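Local coordinates for diol-dehydratase (Roseburia inulinivorans, PDB 5I2A), which probably acts as a B12-independent glycyl radical lyase that dehydrates 1,2-propanediol, at residues V186-E189 / M190-C193. Sequence-based numbering, arbitrary orientation. Where two conformers were deposited one is given.
Sequences VRKE and MENC
Met190 and Val186 sit one turn apart at the C-terminal end of helix 171-190, joined by an i to i-4 helical bond, Met190 N to Val186 O at 2.9 Å. On the same side of the helix, Met190 CE rests 4.1 Å from Val186 CG1. The long, unbranched methionine suits a place beside helix 200-233, since its chain, extended beyond CG (chi2 -180°), runs back along the helix to Val186 and also packs on Leu207; Val186 itself meets Ile210. One residue on, the helical pattern frays: Glu191 N makes two weak bonds, to Arg187 O and Lys188 O. Asn192 N then reaches three residues back to Glu189 O at 2.9 Å, while a type I turn, Met190 to Cys193, leads the chain away. Glu189 also works through its side chain. With CG opposite the backbone N (chi1 -180°) and a bend at chi2, its carboxylate meets the Asn192 amide, the planes 71° apart, and Asn192 ND2 gives Glu189 OE1 a weak bond of 3.4 Å. A carboxylate suits this position because its two oxygens can serve two partners, OE2 being salt-bridged to Lys203 of helix 200-233; the short asparagine can offer an N-H across the turn. Replacing Glu189 with an alanine would probably leave Lys203 without this counter-charge and the Asn192 amide freer to turn. The end of the helix thus combines backbone bonds and a light apolar contact with one carboxylate that ties it to helix 200-233.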
loop_
_atom_site.group_PDB
_atom_site.type_symbol
_atom_site.label_atom_id
_atom_site.label_comp_id
_atom_site.label_asym_id
_atom_site.label_seq_id
_atom_site.Cartn_x
_atom_site.Cartn_y
_atom_site.Cartn_z
ATOM N N VAL A 186 -9.958 -10.677 -18.989
ATOM C CA VAL A 186 -9.975 -10.448 -17.555
ATOM C C VAL A 186 -10.769 -11.543 -16.849
ATOM O O VAL A 186 -10.298 -12.131 -15.874
ATOM C CB VAL A 186 -10.560 -9.065 -17.229
ATOM C CG1 VAL A 186 -10.833 -8.914 -15.718
ATOM C CG2 VAL A 186 -9.612 -7.983 -17.721
ATOM N N ARG A 187 -11.962 -11.831 -17.362
ATOM C CA ARG A 187 -12.811 -12.850 -16.766
ATOM C C ARG A 187 -12.150 -14.219 -16.819
ATOM O O ARG A 187 -12.265 -14.999 -15.884
ATOM C CB ARG A 187 -14.181 -12.871 -17.450
ATOM C CG ARG A 187 -14.949 -11.590 -17.187
ATOM C CD ARG A 187 -16.443 -11.725 -17.366
ATOM N NE ARG A 187 -17.134 -10.530 -16.886
ATOM C CZ ARG A 187 -17.501 -9.519 -17.667
ATOM N NH1 ARG A 187 -17.245 -9.569 -18.970
ATOM N NH2 ARG A 187 -18.130 -8.470 -17.155
ATOM N N LYS A 188 -11.423 -14.500 -17.891
ATOM C CA LYS A 188 -10.699 -15.753 -17.970
ATOM C C LYS A 188 -9.584 -15.818 -16.912
ATOM O O LYS A 188 -9.347 -16.875 -16.327
ATOM C CB LYS A 188 -10.115 -15.977 -19.353
ATOM C CG LYS A 188 -9.713 -17.427 -19.580
ATOM C CD LYS A 188 -10.768 -18.159 -20.414
ATOM C CE LYS A 188 -10.775 -19.668 -20.163
ATOM N NZ LYS A 188 -11.728 -20.081 -19.092
ATOM N N GLU A 189 -8.911 -14.701 -16.649
ATOM C CA GLU A 189 -7.873 -14.705 -15.612
ATOM C C GLU A 189 -8.499 -14.858 -14.218
ATOM O O GLU A 189 -7.931 -15.507 -13.342
ATOM C CB GLU A 189 -7.027 -13.435 -15.676
ATOM C CG GLU A 189 -5.933 -13.386 -14.631
ATOM C CD GLU A 189 -4.907 -14.494 -14.819
ATOM O OE1 GLU A 189 -4.665 -14.891 -15.977
ATOM O OE2 GLU A 189 -4.355 -14.969 -13.813
ATOM N N MET A 190 -9.677 -14.271 -14.027
ATOM C CA MET A 190 -10.404 -14.414 -12.767
ATOM C C MET A 190 -10.632 -15.880 -12.384
ATOM O O MET A 190 -10.617 -16.234 -11.201
ATOM C CB MET A 190 -11.740 -13.696 -12.851
ATOM C CG MET A 190 -11.630 -12.188 -12.760
ATOM S SD MET A 190 -13.267 -11.448 -12.868
ATOM C CE MET A 190 -12.912 -9.772 -12.329
ATOM N N GLU A 191 -10.824 -16.723 -13.397
ATOM C CA GLU A 191 -11.036 -18.152 -13.190
ATOM C C GLU A 191 -9.820 -18.856 -12.600
ATOM O O GLU A 191 -9.960 -19.904 -11.982
ATOM C CB GLU A 191 -11.438 -18.826 -14.506
ATOM C CG GLU A 191 -12.867 -18.523 -14.902
ATOM C CD GLU A 191 -13.202 -18.931 -16.334
ATOM O OE1 GLU A 191 -14.132 -18.332 -16.914
ATOM O OE2 GLU A 191 -12.546 -19.841 -16.879
ATOM N N ASN A 192 -8.633 -18.284 -12.787
ATOM C CA ASN A 192 -7.432 -18.832 -12.173
ATOM C C ASN A 192 -7.282 -18.464 -10.686
ATOM O O ASN A 192 -6.386 -18.963 -10.017
ATOM C CB ASN A 192 -6.179 -18.367 -12.921
ATOM C CG ASN A 192 -6.116 -18.880 -14.347
ATOM O OD1 ASN A 192 -6.580 -19.977 -14.652
ATOM N ND2 ASN A 192 -5.528 -18.080 -15.234
ATOM N N CYS A 193 -8.137 -17.576 -10.185
ATOM C CA CYS A 193 -8.051 -17.127 -8.792
ATOM C C CYS A 193 -9.017 -17.894 -7.891
ATOM O O CYS A 193 -10.193 -18.044 -8.221
ATOM C CB CYS A 193 -8.346 -15.626 -8.691
ATOM S SG CYS A 193 -7.406 -14.617 -9.847
#